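Long-range contacts in exotoxin 3 (Staphylococcus aureus, PDB 2Z8L), which binds the sialylated glycan sialyl Lewis X and belongs to the staphylococcal superantigen-like toxins, which combine an OB fold with a beta-grasp domain: residues I79-E84 with V92-G97; K100-A105 with Y135-S140; P113-K118 with R149-Q154; S166-I171 with F180-K185. One frame throughout, in Å; residues are numbered along the deposited sequence.

In the fold
The chain builds the OB-fold domain first, and there interaction 1 joins strand 77-81 to strand 92-100, with seven residues between segments 79-84 and 92-97. Interaction 2 opens where that second strand ends; segment 135-140, some thirty residues later, returns from the beta-grasp domain to hold the loop 100-105, so this contact joins the two domains. Interaction 3 begins within the span that interaction 2 encloses and ends beyond it, so the two cross as helix 141-155 packs on strand 114-121. Interaction 4 follows in series and closes the hairpin 167-172/177-181 in the same sheet. Interactions 3 and 4 touch through R149 and L152, G97 packs on S140 between interactions 1 and 2, and a long, weak ion pair of E84 with K185 links interactions 1 and 4.

Interaction 1 of 4, residues I79-E84 with V92-G97; sequences IFVVKE and VFSYGG. Unlike the reference sequence in segment 92-97: F93 (reference Tyr).
E84 points CG away from its own carbonyl carbon and then folds at chi2 (-71°), which lays its CG over one face of the Y95 ring. The resulting CH-pi contact has CG 3.9 Å from the centroid of the Y95 ring and 21° off its normal, displaced toward the rim. The E84 carboxylate lies almost parallel to the same ring, its carbon also close to CE2 and CD2. Its oxygen OE2 takes a hydrogen bond from a water that also donates to V82 O and accepts from Y95 N, and Y24 is a further partner, so OE2 has two partners, the water and the Y24 hydroxyl.

The two strands involved belong to the OB-fold domain; strands 79-81 and 92-95 run 111° apart, and the two backbone bonds lie at the ends of the contact. One joins F80 N to G97 O at 2.9 Å; the other joins E84 N to F93 O at 2.8 Å. Between them one water joins the two segments: S94 OG, set anti to its backbone N, donates to it at 2.6 Å, and the water in turn donates to F80 O and G96 O at 2.7 Å each. Next to this polar bridge, V81 CG1 rests on S94 CB at 3.9 Å. At the outer end the K83 chain runs across V92 at about a right angle, CG lying 3.8 Å from V92 CG1, while its ammonium group reaches on to a salt bridge with E86.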
# COMPACT_ATOMS: atom_id res chain seq x y z
N ILE A 79 6.09 -1.99 -8.70
CA ILE A 79 5.45 -0.73 -8.26
C ILE A 79 3.95 -0.88 -8.09
O ILE A 79 3.25 -1.32 -9.00
CB ILE A 79 5.74 0.42 -9.26
CG1 ILE A 79 7.23 0.39 -9.61
CG2 ILE A 79 5.24 1.75 -8.63
CD1 ILE A 79 7.67 1.46 -10.49
N PHE A 80 3.44 -0.47 -6.93
CA PHE A 80 2.02 -0.40 -6.70
C PHE A 80 1.56 1.00 -6.96
O PHE A 80 1.90 1.91 -6.21
CB PHE A 80 1.69 -0.81 -5.24
CG PHE A 80 0.25 -0.89 -4.97
CD1 PHE A 80 -0.53 -1.89 -5.56
CD2 PHE A 80 -0.38 0.07 -4.20
CE1 PHE A 80 -1.91 -1.90 -5.34
CE2 PHE A 80 -1.75 0.04 -3.98
CZ PHE A 80 -2.49 -0.95 -4.52
N VAL A 81 0.80 1.16 -8.04
CA VAL A 81 0.39 2.44 -8.57
C VAL A 81 -1.10 2.72 -8.25
O VAL A 81 -1.98 1.88 -8.49
CB VAL A 81 0.61 2.49 -10.14
CG1 VAL A 81 0.08 3.83 -10.69
CG2 VAL A 81 2.06 2.24 -10.50
N VAL A 82 -1.35 3.91 -7.67
CA VAL A 82 -2.68 4.48 -7.49
C VAL A 82 -2.62 5.87 -8.09
O VAL A 82 -1.84 6.69 -7.68
CB VAL A 82 -3.10 4.51 -5.99
CG1 VAL A 82 -4.48 5.17 -5.86
CG2 VAL A 82 -3.08 3.12 -5.42
N LYS A 83 -3.39 6.11 -9.14
CA LYS A 83 -3.31 7.37 -9.84
C LYS A 83 -3.69 8.51 -8.92
O LYS A 83 -4.77 8.47 -8.31
CB LYS A 83 -4.25 7.31 -11.05
CG LYS A 83 -4.00 8.35 -12.04
CD LYS A 83 -4.87 8.12 -13.28
CE LYS A 83 -4.58 6.74 -13.90
NZ LYS A 83 -4.77 6.74 -15.40
N GLU A 84 -2.81 9.49 -8.75
CA GLU A 84 -3.12 10.68 -7.95
C GLU A 84 -3.47 11.82 -8.89
O GLU A 84 -4.33 12.66 -8.60
CB GLU A 84 -1.97 11.09 -7.03
CG GLU A 84 -1.52 10.03 -6.02
CD GLU A 84 -2.51 9.77 -4.86
OE1 GLU A 84 -3.41 10.61 -4.59
OE2 GLU A 84 -2.35 8.70 -4.20
N VAL A 92 1.00 9.47 -15.81
CA VAL A 92 0.31 9.20 -14.56
C VAL A 92 1.26 9.46 -13.39
O VAL A 92 2.44 9.11 -13.48
CB VAL A 92 -0.13 7.75 -14.53
CG1 VAL A 92 -0.52 7.35 -13.12
CG2 VAL A 92 -1.30 7.56 -15.48
N PHE A 93 0.76 10.09 -12.32
CA PHE A 93 1.56 10.38 -11.12
C PHE A 93 1.03 9.57 -9.97
O PHE A 93 -0.17 9.51 -9.76
CB PHE A 93 1.49 11.86 -10.76
CG PHE A 93 1.93 12.74 -11.89
CD1 PHE A 93 3.26 13.05 -12.05
CD2 PHE A 93 1.03 13.13 -12.87
CE1 PHE A 93 3.70 13.81 -13.13
CE2 PHE A 93 1.45 13.87 -13.93
CZ PHE A 93 2.80 14.22 -14.07
N SER A 94 1.94 8.99 -9.21
CA SER A 94 1.59 8.21 -8.05
C SER A 94 2.68 8.36 -7.00
O SER A 94 3.81 8.76 -7.32
CB SER A 94 1.42 6.72 -8.48
OG SER A 94 1.07 5.84 -7.41
N TYR A 95 2.33 8.09 -5.75
CA TYR A 95 3.21 8.26 -4.59
C TYR A 95 3.71 6.93 -4.06
O TYR A 95 2.92 6.08 -3.68
CB TYR A 95 2.46 8.91 -3.41
CG TYR A 95 1.88 10.24 -3.65
CD1 TYR A 95 2.56 11.20 -4.37
CD2 TYR A 95 0.68 10.59 -3.03
CE1 TYR A 95 2.02 12.46 -4.56
CE2 TYR A 95 0.15 11.84 -3.22
CZ TYR A 95 0.84 12.77 -3.98
OH TYR A 95 0.32 14.04 -4.19
N GLY A 96 5.03 6.77 -4.00
CA GLY A 96 5.65 5.66 -3.35
C GLY A 96 5.27 4.31 -3.95
O GLY A 96 5.17 4.21 -5.17
N GLY A 97 5.23 3.29 -3.12
CA GLY A 97 4.83 1.94 -3.54
C GLY A 97 5.85 1.16 -4.33
O GLY A 97 5.48 0.19 -4.99
O HOH W 1 3.09 4.22 -6.90
O HOH W 2 -0.51 7.21 -5.23

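Interaction 2 of 4, residues K100-A105 with Y135-S140. Unlike the reference sequence in segment 135-140: V139 (reference Ile). With PO4 (phosphate ion), chain C.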
# COMPACT_ATOMS: atom_id res chain seq x y z
N LYS A 100 11.55 -3.96 -4.37
CA LYS A 100 12.35 -4.89 -5.21
C LYS A 100 11.49 -6.08 -5.56
O LYS A 100 10.69 -6.53 -4.74
CB LYS A 100 13.53 -5.36 -4.40
CG LYS A 100 14.34 -4.18 -3.84
CD LYS A 100 15.64 -4.61 -3.20
CE LYS A 100 16.62 -3.44 -3.21
NZ LYS A 100 16.03 -2.18 -2.62
N LYS A 101 11.64 -6.59 -6.78
CA LYS A 101 10.91 -7.77 -7.17
C LYS A 101 11.41 -8.97 -6.34
O LYS A 101 12.51 -8.97 -5.74
CB LYS A 101 11.03 -8.03 -8.67
CG LYS A 101 12.40 -8.49 -9.05
CD LYS A 101 12.50 -8.68 -10.55
CE LYS A 101 13.81 -9.25 -10.85
NZ LYS A 101 14.09 -9.14 -12.30
N ASN A 102 10.60 -10.02 -6.31
CA ASN A 102 11.00 -11.22 -5.59
C ASN A 102 12.29 -11.83 -6.13
O ASN A 102 12.49 -11.92 -7.32
CB ASN A 102 9.90 -12.27 -5.70
CG ASN A 102 8.69 -11.96 -4.84
OD1 ASN A 102 8.74 -11.15 -3.92
ND2 ASN A 102 7.62 -12.71 -5.08
N GLN A 103 13.16 -12.26 -5.23
CA GLN A 103 14.34 -13.01 -5.60
C GLN A 103 13.97 -14.49 -5.74
O GLN A 103 14.61 -15.17 -6.53
CB GLN A 103 15.43 -12.81 -4.55
CG GLN A 103 16.74 -13.48 -4.87
CD GLN A 103 17.97 -12.97 -4.11
OE1 GLN A 103 18.01 -11.82 -3.64
NE2 GLN A 103 19.02 -13.84 -4.02
N GLY A 104 13.01 -14.98 -4.96
CA GLY A 104 12.48 -16.28 -5.11
C GLY A 104 11.43 -16.37 -6.20
O GLY A 104 10.96 -15.36 -6.74
N ALA A 105 11.08 -17.61 -6.51
CA ALA A 105 10.07 -17.93 -7.52
C ALA A 105 9.08 -18.80 -6.75
O ALA A 105 9.43 -19.87 -6.25
CB ALA A 105 10.65 -18.64 -8.68
N TYR A 135 2.08 -12.28 -1.31
CA TYR A 135 2.84 -12.88 -2.41
C TYR A 135 4.22 -12.29 -2.59
O TYR A 135 4.98 -12.81 -3.43
CB TYR A 135 2.04 -12.76 -3.73
CG TYR A 135 0.72 -13.48 -3.68
CD1 TYR A 135 0.59 -14.76 -4.17
CD2 TYR A 135 -0.40 -12.88 -3.15
CE1 TYR A 135 -0.63 -15.43 -4.12
CE2 TYR A 135 -1.60 -13.55 -3.11
CZ TYR A 135 -1.70 -14.81 -3.59
OH TYR A 135 -2.89 -15.54 -3.58
N LYS A 136 4.57 -11.28 -1.82
CA LYS A 136 5.80 -10.56 -2.02
C LYS A 136 6.74 -10.62 -0.83
O LYS A 136 6.31 -10.43 0.28
CB LYS A 136 5.50 -9.09 -2.44
CG LYS A 136 5.04 -9.04 -3.90
CD LYS A 136 4.62 -7.65 -4.39
CE LYS A 136 5.63 -6.52 -4.02
NZ LYS A 136 7.10 -6.65 -4.46
N GLU A 137 8.03 -10.75 -1.13
CA GLU A 137 9.06 -10.69 -0.12
C GLU A 137 9.16 -9.33 0.49
O GLU A 137 9.43 -9.22 1.67
CB GLU A 137 10.42 -11.06 -0.72
CG GLU A 137 10.49 -12.47 -1.18
CD GLU A 137 11.64 -12.72 -2.18
OE1 GLU A 137 12.45 -11.79 -2.44
OE2 GLU A 137 11.66 -13.82 -2.71
N GLU A 138 9.04 -8.30 -0.34
CA GLU A 138 9.12 -6.88 0.11
C GLU A 138 7.77 -6.27 -0.25
O GLU A 138 7.38 -6.28 -1.39
CB GLU A 138 10.23 -6.16 -0.66
CG GLU A 138 10.80 -5.03 0.09
CD GLU A 138 12.05 -4.51 -0.58
OE1 GLU A 138 13.13 -5.18 -0.42
OE2 GLU A 138 11.93 -3.48 -1.33
N VAL A 139 7.06 -5.77 0.75
CA VAL A 139 5.75 -5.24 0.54
C VAL A 139 5.72 -3.77 1.07
O VAL A 139 6.19 -3.48 2.17
CB VAL A 139 4.64 -6.04 1.26
CG1 VAL A 139 3.30 -5.51 0.68
CG2 VAL A 139 4.77 -7.57 1.12
N SER A 140 5.14 -2.86 0.26
CA SER A 140 5.02 -1.46 0.72
C SER A 140 3.85 -1.32 1.70
O SER A 140 2.79 -1.98 1.52
CB SER A 140 4.84 -0.48 -0.47
OG SER A 140 3.60 -0.61 -1.12
P PO4 C . 7.54 -10.28 -8.73
O1 PO4 C . 7.64 -9.20 -9.83
O2 PO4 C . 8.39 -11.46 -9.16
O3 PO4 C . 6.10 -10.75 -8.58
O4 PO4 C . 8.04 -9.77 -7.40
O HOH W 3 9.17 -8.50 -3.43
O HOH W 4 12.67 -9.02 -2.74
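The surface seam between the OB-fold and beta-grasp domains is held by N102 and E137, each of which grips backbone of the opposite segment. The E137 side chain, stretched out beyond CG (chi2 161°), presents both carboxylate oxygens to consecutive backbone N-H groups: OE1 accepts from Q103 N at 2.9 Å, on its syn side but somewhat out of the carboxylate plane, and OE2 uses its syn lone pair for G104 N, also at 2.9 Å. The Y106 hydroxyl is a second partner of OE2. N102 returns the grip with its amide. Its OD1 takes the N-H of E137 at 2.9 Å in an almost perfectly straight bond (178°), and its ND2 donates to Y135 O at 3.1 Å, the acceptor lying in the amide plane, so both ends of the group fix its rotation.

The loop 100-105 leaves the last OB-fold strand and leads toward the beta-grasp domain, so these bonds tie its path to the start of strand 138-140. At the strand end, K100 N meets E138 OE2 at 3.1 Å from above the carboxylate plane. A water links K100 O, N102 OD1, K136 NZ and E138 N, and K136 NZ itself is engaged by T99 and by a salt bridge to D78. Near N102, a phosphate ion, probably from the crystallisation liquor, takes the backbone N-H of N102 on its O4 at 2.8 Å.

Interaction 3 of 4, residues P113-K118 with R149-Q154. Unlike the reference sequence in segment 113-118: K114 (reference Arg).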
# COMPACT_ATOMS: atom_id res chain seq x y z
N PRO A 113 -1.00 -14.46 6.91
CA PRO A 113 -1.31 -13.99 8.27
C PRO A 113 -2.82 -13.89 8.48
O PRO A 113 -3.55 -13.53 7.58
CB PRO A 113 -0.67 -12.60 8.33
CG PRO A 113 -0.50 -12.18 6.86
CD PRO A 113 -0.24 -13.47 6.13
N LYS A 114 -3.26 -14.19 9.68
CA LYS A 114 -4.65 -13.89 10.06
C LYS A 114 -4.93 -12.38 10.03
O LYS A 114 -4.08 -11.59 10.41
CB LYS A 114 -4.90 -14.43 11.45
CG LYS A 114 -5.00 -15.95 11.47
CD LYS A 114 -5.46 -16.51 12.76
CE LYS A 114 -5.08 -17.95 12.88
NZ LYS A 114 -5.58 -18.62 14.13
N PHE A 115 -6.13 -12.00 9.58
CA PHE A 115 -6.62 -10.64 9.63
C PHE A 115 -7.84 -10.66 10.55
O PHE A 115 -8.85 -11.22 10.15
CB PHE A 115 -7.02 -10.19 8.21
CG PHE A 115 -7.37 -8.76 8.07
CD1 PHE A 115 -7.00 -7.79 9.00
CD2 PHE A 115 -8.01 -8.35 6.94
CE1 PHE A 115 -7.30 -6.44 8.79
CE2 PHE A 115 -8.33 -7.02 6.76
CZ PHE A 115 -7.97 -6.09 7.67
N VAL A 116 -7.67 -10.16 11.76
CA VAL A 116 -8.72 -10.27 12.82
C VAL A 116 -9.47 -8.94 12.79
O VAL A 116 -8.91 -7.89 13.10
CB VAL A 116 -8.13 -10.52 14.21
CG1 VAL A 116 -9.19 -10.67 15.24
CG2 VAL A 116 -7.29 -11.83 14.24
N ILE A 117 -10.73 -8.98 12.37
CA ILE A 117 -11.52 -7.81 12.16
C ILE A 117 -12.59 -7.75 13.25
O ILE A 117 -13.47 -8.62 13.30
CB ILE A 117 -12.16 -7.87 10.81
CG1 ILE A 117 -11.08 -7.98 9.73
CG2 ILE A 117 -13.08 -6.65 10.57
CD1 ILE A 117 -11.57 -8.56 8.47
N LYS A 118 -12.50 -6.72 14.07
CA LYS A 118 -13.46 -6.53 15.17
C LYS A 118 -14.41 -5.47 14.72
O LYS A 118 -14.00 -4.30 14.67
CB LYS A 118 -12.74 -6.12 16.44
CG LYS A 118 -11.91 -7.28 17.00
CD LYS A 118 -11.51 -7.08 18.43
CE LYS A 118 -11.01 -8.41 19.06
NZ LYS A 118 -11.21 -8.48 20.57
N ARG A 149 -7.86 -1.73 3.31
CA ARG A 149 -9.06 -0.84 3.31
C ARG A 149 -10.06 -1.20 2.23
O ARG A 149 -11.27 -1.23 2.51
CB ARG A 149 -8.72 0.65 3.19
CG ARG A 149 -7.81 1.15 4.33
CD ARG A 149 -7.88 2.63 4.43
NE ARG A 149 -6.68 3.17 5.02
CZ ARG A 149 -6.57 4.37 5.58
NH1 ARG A 149 -7.63 5.16 5.66
NH2 ARG A 149 -5.38 4.73 6.02
N GLN A 150 -9.60 -1.47 1.00
CA GLN A 150 -10.51 -1.83 -0.05
C GLN A 150 -11.33 -3.09 0.31
O GLN A 150 -12.51 -3.13 0.08
CB GLN A 150 -9.76 -2.00 -1.37
CG GLN A 150 -10.68 -2.13 -2.56
CD GLN A 150 -10.01 -1.80 -3.87
OE1 GLN A 150 -9.49 -2.71 -4.54
NE2 GLN A 150 -10.03 -0.51 -4.26
N TYR A 151 -10.67 -4.07 0.92
CA TYR A 151 -11.33 -5.31 1.36
C TYR A 151 -12.39 -4.98 2.43
O TYR A 151 -13.50 -5.49 2.42
CB TYR A 151 -10.34 -6.27 1.93
CG TYR A 151 -10.92 -7.52 2.48
CD1 TYR A 151 -11.25 -8.56 1.64
CD2 TYR A 151 -11.12 -7.66 3.83
CE1 TYR A 151 -11.83 -9.72 2.15
CE2 TYR A 151 -11.70 -8.81 4.36
CZ TYR A 151 -12.04 -9.84 3.51
OH TYR A 151 -12.60 -10.97 4.04
N LEU A 152 -12.04 -4.09 3.37
CA LEU A 152 -12.98 -3.72 4.43
C LEU A 152 -14.17 -2.89 3.94
O LEU A 152 -15.28 -2.97 4.49
CB LEU A 152 -12.23 -3.00 5.57
CG LEU A 152 -11.18 -3.81 6.33
CD1 LEU A 152 -10.42 -2.86 7.24
CD2 LEU A 152 -11.83 -4.98 7.08
N ILE A 153 -13.95 -2.07 2.90
CA ILE A 153 -15.02 -1.31 2.31
C ILE A 153 -16.00 -2.25 1.62
O ILE A 153 -17.23 -2.09 1.75
CB ILE A 153 -14.47 -0.26 1.33
CG1 ILE A 153 -13.78 0.86 2.11
CG2 ILE A 153 -15.61 0.36 0.49
CD1 ILE A 153 -12.77 1.71 1.23
N GLN A 154 -15.44 -3.21 0.88
CA GLN A 154 -16.27 -4.15 0.09
C GLN A 154 -17.02 -5.17 0.95
O GLN A 154 -18.09 -5.65 0.57
CB GLN A 154 -15.40 -4.92 -0.91
CG GLN A 154 -14.76 -4.07 -2.01
CD GLN A 154 -13.66 -4.80 -2.80
OE1 GLN A 154 -12.99 -5.74 -2.31
NE2 GLN A 154 -13.40 -4.32 -4.01
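L152 leaves helix 141-155 with its CB directed at strand 114-121, and CG, turned away from the carbonyl carbon (chi1 -63°), carries both methyls onto the strand's side chains. CG itself lies 4.2 Å from F115 CZ. Of the branches, CD1 touches the same ring atom, F115 CZ, at 4.1 Å, and also touches I168 of strand 167-172. CD2 meets both strand residues: it is 3.8 Å from I117 CD1 and 4.1 Å from F115 CZ, and it also brushes I117 CG1 and CG2.

The strand side is itself preassembled, because I117 CG1 sits over the centre of one face of the F115 ring, 3.9 Å above the plane. The preceding helix residue, Y151, adds a second contact point. Its CD2 comes to the edge of the F115 ring, near the ring plane, 4.1 Å from CE2 of F115, and I117 CD1 in turn meets the edge of the Y151 ring at CE2. No hydrogen bond crosses here; the attraction is purely apolar, and F115 also packs on M203 and A205 of strand 200-207, the next strand of the sheet.

Strand and helix axes pass 12.0 Å apart at 46°, a spacing bridged wholly by side chains. This is the helix-on-sheet packing of the beta-grasp fold, in which one long helix lies across a mixed sheet.

Interaction 4 of 4, residues S166-I171 with F180-K185. Unlike the reference sequence in segment 166-171: I171 (reference Thr). With FUC (alpha-L-fucopyranose), chain B; GAL (beta-D-galactopyranose), chain D.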
# COMPACT_ATOMS: atom_id res chain seq x y z
N SER A 166 -10.95 4.31 14.55
CA SER A 166 -10.76 3.01 13.90
C SER A 166 -9.33 2.93 13.36
O SER A 166 -8.82 3.90 12.79
CB SER A 166 -11.77 2.82 12.73
OG SER A 166 -13.09 2.62 13.23
N LYS A 167 -8.72 1.76 13.43
CA LYS A 167 -7.35 1.58 12.90
C LYS A 167 -7.13 0.15 12.40
O LYS A 167 -7.84 -0.77 12.80
CB LYS A 167 -6.25 1.83 13.94
CG LYS A 167 -6.24 3.14 14.69
CD LYS A 167 -5.45 3.04 15.98
CE LYS A 167 -5.39 4.38 16.82
NZ LYS A 167 -6.61 5.23 16.67
N ILE A 168 -6.14 0.01 11.53
CA ILE A 168 -5.54 -1.28 11.16
C ILE A 168 -4.15 -1.32 11.80
O ILE A 168 -3.47 -0.29 11.85
CB ILE A 168 -5.43 -1.41 9.63
CG1 ILE A 168 -6.79 -1.50 8.98
CG2 ILE A 168 -4.62 -2.67 9.29
CD1 ILE A 168 -6.65 -1.29 7.47
N LYS A 169 -3.78 -2.46 12.35
CA LYS A 169 -2.44 -2.68 12.92
C LYS A 169 -1.88 -3.93 12.26
O LYS A 169 -2.51 -4.97 12.24
CB LYS A 169 -2.52 -2.83 14.41
CG LYS A 169 -1.24 -2.97 15.13
CD LYS A 169 -1.46 -2.94 16.61
CE LYS A 169 -0.41 -3.71 17.36
NZ LYS A 169 -0.54 -3.59 18.83
N VAL A 170 -0.70 -3.80 11.67
CA VAL A 170 0.06 -4.93 11.11
C VAL A 170 1.17 -5.28 12.08
O VAL A 170 1.96 -4.40 12.45
CB VAL A 170 0.68 -4.54 9.76
CG1 VAL A 170 1.59 -5.64 9.24
CG2 VAL A 170 -0.44 -4.14 8.71
N ILE A 171 1.20 -6.51 12.57
CA ILE A 171 2.09 -6.92 13.63
C ILE A 171 3.09 -7.92 13.05
O ILE A 171 2.72 -8.88 12.34
CB ILE A 171 1.32 -7.56 14.78
CG1 ILE A 171 0.25 -6.61 15.32
CG2 ILE A 171 2.34 -7.99 15.89
CD1 ILE A 171 -0.90 -7.30 16.14
N PHE A 180 -2.32 2.03 10.78
CA PHE A 180 -3.04 2.83 9.73
C PHE A 180 -4.26 3.40 10.34
O PHE A 180 -5.19 2.66 10.68
CB PHE A 180 -3.43 2.03 8.45
CG PHE A 180 -2.28 1.24 7.84
CD1 PHE A 180 -1.06 1.80 7.72
CD2 PHE A 180 -2.51 -0.03 7.33
CE1 PHE A 180 0.01 1.08 7.15
CE2 PHE A 180 -1.49 -0.75 6.75
CZ PHE A 180 -0.21 -0.17 6.67
N GLU A 181 -4.28 4.71 10.60
CA GLU A 181 -5.48 5.35 11.15
C GLU A 181 -6.51 5.49 10.05
O GLU A 181 -6.26 6.14 9.00
CB GLU A 181 -5.15 6.73 11.68
CG GLU A 181 -4.13 6.81 12.78
CD GLU A 181 -3.85 8.30 13.13
OE1 GLU A 181 -4.71 8.88 13.80
OE2 GLU A 181 -2.84 8.91 12.68
N LEU A 182 -7.71 4.95 10.25
CA LEU A 182 -8.72 4.91 9.15
C LEU A 182 -9.49 6.19 8.91
O LEU A 182 -10.20 6.29 7.90
CB LEU A 182 -9.68 3.75 9.36
CG LEU A 182 -8.99 2.39 9.41
CD1 LEU A 182 -9.95 1.30 9.70
CD2 LEU A 182 -8.23 2.09 8.11
N ASN A 183 -9.34 7.20 9.79
CA ASN A 183 -10.06 8.45 9.59
C ASN A 183 -9.40 9.39 8.59
O ASN A 183 -9.92 10.52 8.34
CB ASN A 183 -10.32 9.16 10.91
CG ASN A 183 -9.08 9.66 11.61
OD1 ASN A 183 -7.95 9.52 11.17
ND2 ASN A 183 -9.32 10.28 12.75
N LYS A 184 -8.28 8.97 8.02
CA LYS A 184 -7.63 9.76 6.97
C LYS A 184 -6.83 8.88 6.05
O LYS A 184 -6.54 7.74 6.37
CB LYS A 184 -6.77 10.83 7.59
CG LYS A 184 -5.65 10.34 8.46
CD LYS A 184 -4.94 11.52 9.10
CE LYS A 184 -3.66 11.09 9.80
NZ LYS A 184 -3.10 12.31 10.51
N LYS A 185 -6.44 9.42 4.89
CA LYS A 185 -5.58 8.72 3.98
C LYS A 185 -4.21 8.41 4.67
O LYS A 185 -3.77 9.16 5.58
CB LYS A 185 -5.40 9.59 2.73
CG LYS A 185 -4.88 8.90 1.57
CD LYS A 185 -4.73 9.86 0.37
CE LYS A 185 -5.98 10.44 -0.11
NZ LYS A 185 -5.62 11.21 -1.42
C1 FUC B . 1.77 12.27 12.55
C2 FUC B . 0.24 12.36 12.44
C3 FUC B . -0.43 11.14 13.04
C4 FUC B . 0.11 10.89 14.44
C5 FUC B . 1.64 10.86 14.43
C6 FUC B . 2.28 10.61 15.79
O2 FUC B . -0.18 12.52 11.09
O3 FUC B . -1.84 11.32 13.01
O4 FUC B . -0.32 11.98 15.21
O5 FUC B . 2.16 12.05 13.89
C1 GAL D . 3.35 7.97 12.51
C2 GAL D . 3.92 7.30 13.74
C3 GAL D . 3.34 5.89 13.79
C4 GAL D . 1.81 5.97 13.81
C5 GAL D . 1.28 6.76 12.61
C6 GAL D . -0.23 6.91 12.63
O2 GAL D . 5.34 7.25 13.57
O3 GAL D . 3.85 5.12 14.89
O4 GAL D . 1.42 6.61 15.01
O5 GAL D . 1.92 8.05 12.58
O6 GAL D . -0.73 7.71 11.57
O HOH W 5 -8.92 6.64 12.79
O HOH W 6 -6.89 7.60 14.75
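I168 and F180 face each other as a hydrogen-bonded antiparallel pair, the close-packed half of this contact. F180 N gives its N-H to I168 O at 2.8 Å, I168 N answers to F180 O at 2.9 Å, and the ladder continues with L182 N to S166 O. On the buried face, I168 CG2 lies 3.9 Å from F180 CD2 and V170 CG2 approaches CE2 of the same ring. L182, the second residue of the type I turn E181-K184, carries the apolar layer on: its CD2 meets I168 CD1 at 3.8 Å at about a right angle, and its CD1 touches S166 CB. L148 and L152 of helix 141-155 pack on I168.

The other face is looser and wetter. K167 and E181 form the non-hydrogen-bonded pair there, yet their charged ends are linked through a water that K167 NZ donates to and that donates to E181 OE1; K167 NZ also bonds to D165 O.

E181 extends beyond CG (chi2 176°) into the glycan. Its OE2 accepts from fucose O3 at 2.6 Å and from galactose O6 at 2.7 Å, while K184 NZ donates to fucose O3 and O2, each 3.0 Å away; Q187 also bonds to both sugars. Two hydroxyls on one oxygen are consistent with an ionised E181; in this sialyl Lewis X pocket fucose O3 is read as donor by E181 and as acceptor by K184.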